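Local coordinates for iron uptake protein A2 (Synechocystis sp., PDB 2VOZ), which binds ferric iron in the periplasm, probably as a substrate-binding subunit of an ABC transporter that imports Fe(3+), at residues Phe100-Ser105 and Asp120-Gly125; Glu110-Asn115 and Tyr284-Asp289. All blocks are in the same frame, centred on the assembly; numbering follows the deposited sequence.

Contact 1: Phe100-Ser105 and Asp120-Gly125; sequences FQPVRS and DGLWYG
Phe100 and Trp123 carry the aromatic end of this contact. Their rings meet obliquely, with planes 58° apart. Trp123 CG sits between its backbone N and carbonyl carbon (chi1 51°), and from there CD1 of the Trp123 ring comes 3.7 Å from Phe100 CE1. CB of Trp123 lies over one face of the Phe100 ring, near its rim. Leu91 of helix 88-96 touches both residues, and Glu95 accepts a hydrogen bond from Trp123 NE1.

Further apolar contacts follow along the loop. Leu122 CD2 lies 3.8 Å from Pro102 CD, the two side chains side by side. Val103 CG2 packs against Tyr124 CE1 at 3.7 Å.

One direct backbone hydrogen bond ties the segments: Val103 N donates to Gly121 O over 3.1 Å. It is nearly straight at the hydrogen (172°), but the donor stands above the carbonyl plane. Gly121 has positive phi, and a CB there would clash with Val103 O.

One water donates to both Gln101 O and Leu122 O. Another accepts from Ser105 N and is hydrogen-bonded to Tyr124 OH.

The chemistry implies a loop held to the residues leading into strand 124-136 and to its first residue, Tyr124, by apolar packing from Phe100 to Val103 with polar ties between.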
loop_
_atom_site.group_PDB
_atom_site.type_symbol
_atom_site.label_atom_id
_atom_site.label_comp_id
_atom_site.label_asym_id
_atom_site.label_seq_id
_atom_site.Cartn_x
_atom_site.Cartn_y
_atom_site.Cartn_z
ATOM N N PHE B 100 13.896 -27.370 10.699
ATOM C CA PHE B 100 14.915 -27.263 9.644
ATOM C C PHE B 100 15.592 -28.590 9.345
ATOM O O PHE B 100 15.779 -29.435 10.233
ATOM C CB PHE B 100 16.013 -26.253 10.029
ATOM C CG PHE B 100 15.535 -24.815 10.096
ATOM C CD1 PHE B 100 15.745 -24.074 11.250
ATOM C CD2 PHE B 100 14.947 -24.202 8.989
ATOM C CE1 PHE B 100 15.320 -22.724 11.350
ATOM C CE2 PHE B 100 14.479 -22.838 9.074
ATOM C CZ PHE B 100 14.692 -22.122 10.271
ATOM N N GLN B 101 15.951 -28.756 8.075
ATOM C CA GLN B 101 16.919 -29.793 7.704
ATOM C C GLN B 101 18.264 -29.156 7.398
ATOM O O GLN B 101 18.330 -28.059 6.841
ATOM C CB GLN B 101 16.461 -30.597 6.496
ATOM C CG GLN B 101 16.167 -29.821 5.216
ATOM C CD GLN B 101 15.779 -30.722 4.069
ATOM O OE1 GLN B 101 16.569 -31.591 3.643
ATOM N NE2 GLN B 101 14.583 -30.512 3.538
ATOM N N PRO B 102 19.336 -29.888 7.678
ATOM C CA PRO B 102 20.645 -29.347 7.295
ATOM C C PRO B 102 20.862 -29.381 5.792
ATOM O O PRO B 102 20.406 -30.296 5.091
ATOM C CB PRO B 102 21.641 -30.260 8.016
ATOM C CG PRO B 102 20.896 -31.592 8.173
ATOM C CD PRO B 102 19.424 -31.205 8.342
ATOM N N VAL B 103 21.477 -28.334 5.284
ATOM C CA VAL B 103 21.881 -28.354 3.883
ATOM C C VAL B 103 23.374 -28.102 3.783
ATOM O O VAL B 103 23.968 -27.435 4.651
ATOM C CB VAL B 103 21.075 -27.376 3.005
ATOM C CG1 VAL B 103 19.558 -27.717 3.025
ATOM C CG2 VAL B 103 21.320 -25.980 3.426
ATOM N N ARG B 104 23.960 -28.654 2.727
ATOM C CA ARG B 104 25.379 -28.529 2.476
ATOM C C ARG B 104 25.513 -27.874 1.116
ATOM O O ARG B 104 25.198 -28.468 0.081
ATOM C CB ARG B 104 26.031 -29.924 2.515
ATOM N N SER B 105 25.958 -26.629 1.119
ATOM C CA SER B 105 26.099 -25.865 -0.093
ATOM C C SER B 105 27.451 -25.224 -0.083
ATOM O O SER B 105 27.762 -24.403 0.801
ATOM C CB SER B 105 25.039 -24.761 -0.168
ATOM O OG SER B 105 25.431 -23.820 -1.151
ATOM N N ASP B 120 25.822 -26.370 12.002
ATOM C CA ASP B 120 25.399 -27.641 11.415
ATOM C C ASP B 120 24.668 -27.442 10.102
ATOM O O ASP B 120 24.084 -28.393 9.539
ATOM C CB ASP B 120 24.537 -28.430 12.413
ATOM C CG ASP B 120 25.291 -28.799 13.653
ATOM O OD1 ASP B 120 26.484 -29.148 13.530
ATOM O OD2 ASP B 120 24.701 -28.728 14.752
ATOM N N GLY B 121 24.688 -26.210 9.594
ATOM C CA GLY B 121 24.071 -25.922 8.294
ATOM C C GLY B 121 22.550 -25.879 8.288
ATOM O O GLY B 121 21.925 -25.993 7.238
ATOM N N LEU B 122 21.962 -25.676 9.460
ATOM C CA LEU B 122 20.509 -25.663 9.611
ATOM C C LEU B 122 19.885 -24.359 9.127
ATOM O O LEU B 122 18.746 -24.349 8.666
ATOM C CB LEU B 122 20.144 -25.903 11.069
ATOM C CG LEU B 122 20.329 -27.326 11.612
ATOM C CD1 LEU B 122 20.000 -27.352 13.107
ATOM C CD2 LEU B 122 19.456 -28.284 10.815
ATOM N N TRP B 123 20.622 -23.254 9.284
ATOM C CA TRP B 123 20.127 -21.957 8.805
ATOM C C TRP B 123 21.293 -20.992 8.629
ATOM O O TRP B 123 22.422 -21.257 9.105
ATOM C CB TRP B 123 19.027 -21.396 9.722
ATOM C CG TRP B 123 19.354 -21.349 11.211
ATOM C CD1 TRP B 123 18.849 -22.179 12.182
ATOM C CD2 TRP B 123 20.243 -20.440 11.881
ATOM N NE1 TRP B 123 19.355 -21.832 13.412
ATOM C CE2 TRP B 123 20.204 -20.766 13.258
ATOM C CE3 TRP B 123 21.059 -19.374 11.457
ATOM C CZ2 TRP B 123 20.955 -20.086 14.208
ATOM C CZ3 TRP B 123 21.834 -18.681 12.429
ATOM C CH2 TRP B 123 21.760 -19.058 13.790
ATOM N N TYR B 124 21.009 -19.885 7.928
ATOM C CA TYR B 124 22.056 -19.007 7.399
ATOM C C TYR B 124 21.625 -17.567 7.563
ATOM O O TYR B 124 20.481 -17.237 7.263
ATOM C CB TYR B 124 22.259 -19.290 5.890
ATOM C CG TYR B 124 22.705 -20.705 5.700
ATOM C CD1 TYR B 124 21.789 -21.736 5.674
ATOM C CD2 TYR B 124 24.066 -21.011 5.618
ATOM C CE1 TYR B 124 22.222 -23.105 5.540
ATOM C CE2 TYR B 124 24.514 -22.350 5.504
ATOM C CZ TYR B 124 23.589 -23.377 5.466
ATOM O OH TYR B 124 24.011 -24.677 5.359
ATOM N N GLY B 125 22.513 -16.718 8.069
ATOM C CA GLY B 125 22.195 -15.267 8.106
ATOM C C GLY B 125 22.331 -14.655 6.724
ATOM O O GLY B 125 23.262 -14.988 5.972
HETATM O O HOH W 1 18.612 -25.477 6.075
HETATM O O HOH W 2 25.928 -25.245 3.437
#

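Contact 2: Glu110-Asn115 and Tyr284-Asp289; sequences ERIPEN and YLASDD
This contact joins the C-terminal end of helix 106-111 to the turn between helices 275-285 and 288-297, in the periplasmic solute-binding protein fold. It is a structural contact, mostly polar, away from the iron ligands. Arg111 reaches across from the helix end and carries most of it.

The guanidinium grips Ala286 O side-on with two nitrogens. Arg111 NE donates to Ala286 O over 2.9 Å, and Arg111 NH2 to the same Ala286 O over 2.7 Å. Both bonds are bent at the hydrogen. The oxygen lies close to the guanidinium plane, at its edge. NH2 is in the carbonyl plane, while NE stands above it.

Arg111 NH2 also makes a salt bridge to Asp288 OD1 at 2.6 Å. The carboxylate is met from above its plane, and the two flat groups are turned 48° apart. The bend at chi3 (60°) brings NE to the turn, and chi4 (76°) sets the guanidinium so that NH2 reaches it too. These three bonds fix the rotation of the guanidinium. With an alanine in place of Arg111, Ala286 O would probably lose both donors and the Asp288 carboxylate its charged mate.

Beside the polar grip the contact is apolar and looser. Ile112 CG1 approaches Ala286 CB at 4.3 Å. Phe126 of strand 124-136 touches both residues.

Asp289 forms a salt bridge with Arg292 of the second subunit, and Tyr284 OH bonds to Tyr293 OH of the same neighbour. The flanking helices thus meet another chain through Tyr284 and Asp289.

Ser287, the N-cap residue of helix 288-297, ties the turn back to the preceding helix: Ser287 OG donates to Tyr284 O over 2.7 Å, in the carbonyl plane, and its backbone N donates to the same oxygen.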
loop_
_atom_site.group_PDB
_atom_site.type_symbol
_atom_site.label_atom_id
_atom_site.label_comp_id
_atom_site.label_asym_id
_atom_site.label_seq_id
_atom_site.Cartn_x
_atom_site.Cartn_y
_atom_site.Cartn_z
ATOM N N GLU B 110 31.134 -20.895 1.286
ATOM C CA GLU B 110 32.229 -20.031 0.850
ATOM C C GLU B 110 31.907 -18.561 1.074
ATOM O O GLU B 110 32.810 -17.756 1.417
ATOM C CB GLU B 110 32.551 -20.280 -0.617
ATOM C CG GLU B 110 33.180 -21.634 -0.881
ATOM C CD GLU B 110 34.668 -21.703 -0.557
ATOM O OE1 GLU B 110 35.159 -22.844 -0.398
ATOM O OE2 GLU B 110 35.335 -20.638 -0.481
ATOM N N ARG B 111 30.631 -18.193 0.929
ATOM C CA ARG B 111 30.276 -16.767 0.918
ATOM C C ARG B 111 29.836 -16.206 2.256
ATOM O O ARG B 111 30.239 -15.105 2.627
ATOM C CB ARG B 111 29.194 -16.488 -0.128
ATOM C CG ARG B 111 29.709 -16.717 -1.558
ATOM C CD ARG B 111 28.607 -16.593 -2.621
ATOM N NE ARG B 111 28.019 -15.250 -2.578
ATOM C CZ ARG B 111 28.587 -14.142 -3.071
ATOM N NH1 ARG B 111 29.770 -14.204 -3.685
ATOM N NH2 ARG B 111 27.966 -12.968 -2.956
ATOM N N ILE B 112 29.007 -16.960 2.961
ATOM C CA ILE B 112 28.471 -16.462 4.230
ATOM C C ILE B 112 29.492 -16.677 5.342
ATOM O O ILE B 112 29.938 -17.825 5.562
ATOM C CB ILE B 112 27.124 -17.128 4.562
ATOM C CG1 ILE B 112 26.103 -16.781 3.460
ATOM C CG2 ILE B 112 26.639 -16.657 5.944
ATOM C CD1 ILE B 112 24.725 -17.382 3.695
ATOM N N PRO B 113 29.872 -15.594 6.060
ATOM C CA PRO B 113 30.816 -15.744 7.146
ATOM C C PRO B 113 30.415 -16.886 8.066
ATOM O O PRO B 113 29.236 -16.995 8.435
ATOM C CB PRO B 113 30.691 -14.400 7.886
ATOM C CG PRO B 113 30.466 -13.458 6.785
ATOM C CD PRO B 113 29.490 -14.171 5.888
ATOM N N GLU B 114 31.398 -17.718 8.439
ATOM C CA GLU B 114 31.128 -18.848 9.319
ATOM C C GLU B 114 30.329 -18.474 10.584
ATOM O O GLU B 114 29.480 -19.227 11.020
ATOM C CB GLU B 114 32.463 -19.520 9.704
ATOM C CG GLU B 114 32.308 -20.826 10.474
ATOM N N ASN B 115 30.601 -17.310 11.167
ATOM C CA ASN B 115 29.932 -16.956 12.438
ATOM C C ASN B 115 28.509 -16.434 12.271
ATOM O O ASN B 115 27.782 -16.259 13.261
ATOM C CB ASN B 115 30.771 -15.978 13.266
ATOM C CG ASN B 115 30.725 -14.581 12.747
ATOM O OD1 ASN B 115 31.132 -14.306 11.633
ATOM N ND2 ASN B 115 30.199 -13.674 13.563
ATOM N N TYR B 284 20.902 -17.806 -4.014
ATOM C CA TYR B 284 20.552 -16.552 -4.641
ATOM C C TYR B 284 20.543 -15.396 -3.629
ATOM O O TYR B 284 21.095 -14.341 -3.907
ATOM C CB TYR B 284 19.204 -16.680 -5.353
ATOM C CG TYR B 284 18.635 -15.350 -5.789
ATOM C CD1 TYR B 284 19.185 -14.650 -6.879
ATOM C CD2 TYR B 284 17.520 -14.810 -5.115
ATOM C CE1 TYR B 284 18.660 -13.426 -7.269
ATOM C CE2 TYR B 284 16.979 -13.569 -5.510
ATOM C CZ TYR B 284 17.547 -12.910 -6.597
ATOM O OH TYR B 284 16.979 -11.684 -6.963
ATOM N N LEU B 285 19.925 -15.590 -2.462
ATOM C CA LEU B 285 19.896 -14.543 -1.458
ATOM C C LEU B 285 21.302 -14.144 -1.002
ATOM O O LEU B 285 21.486 -13.042 -0.480
ATOM C CB LEU B 285 19.116 -15.041 -0.243
ATOM C CG LEU B 285 17.595 -15.005 -0.249
ATOM C CD1 LEU B 285 17.143 -15.219 1.185
ATOM C CD2 LEU B 285 17.054 -13.673 -0.765
ATOM N N ALA B 286 22.269 -15.060 -1.150
ATOM C CA ALA B 286 23.676 -14.771 -0.805
ATOM C C ALA B 286 24.461 -14.133 -1.966
ATOM O O ALA B 286 25.648 -13.806 -1.829
ATOM C CB ALA B 286 24.386 -16.038 -0.362
ATOM N N SER B 287 23.828 -13.959 -3.112
ATOM C CA SER B 287 24.519 -13.346 -4.252
ATOM C C SER B 287 24.687 -11.824 -4.072
ATOM O O SER B 287 23.922 -11.190 -3.305
ATOM C CB SER B 287 23.774 -13.686 -5.549
ATOM O OG SER B 287 22.590 -12.941 -5.647
ATOM N N ASP B 288 25.662 -11.214 -4.762
ATOM C CA ASP B 288 25.918 -9.777 -4.539
ATOM C C ASP B 288 24.743 -8.893 -4.884
ATOM O O ASP B 288 24.491 -7.916 -4.176
ATOM C CB ASP B 288 27.127 -9.312 -5.375
ATOM C CG ASP B 288 28.434 -9.911 -4.914
ATOM O OD1 ASP B 288 28.501 -10.566 -3.855
ATOM O OD2 ASP B 288 29.436 -9.679 -5.644
ATOM N N ASP B 289 24.073 -9.225 -5.992
ATOM C CA ASP B 289 22.935 -8.442 -6.529
ATOM C C ASP B 289 21.829 -8.408 -5.457
ATOM O O ASP B 289 21.395 -7.353 -4.973
ATOM C CB ASP B 289 22.381 -9.176 -7.771
ATOM C CG ASP B 289 23.075 -8.770 -9.059
ATOM O OD1 ASP B 289 24.127 -8.061 -8.996
ATOM O OD2 ASP B 289 22.576 -9.172 -10.145
#

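The centres of contacts 1 and 2 lie about 13 Å apart, on the same side of the chain's centre. They meet directly through Ile112 of contact 2, whose CD1 packs 3.8 Å from Tyr124 CB and 3.6 Å from Gly125 O of contact 1. Helix 106-111 connects them along the chain. It starts after Ser105 and ends at Arg111, before the chain turns back into strand 124-136. Helix 275-285 also serves both: its Arg275 and Ile279 touch Val103, and its C-terminal end leads into the turn gripped by Arg111. Neither contact includes an iron ligand; both lie away from the site formed by His43, Tyr44, Tyr169, Tyr225 and Tyr226.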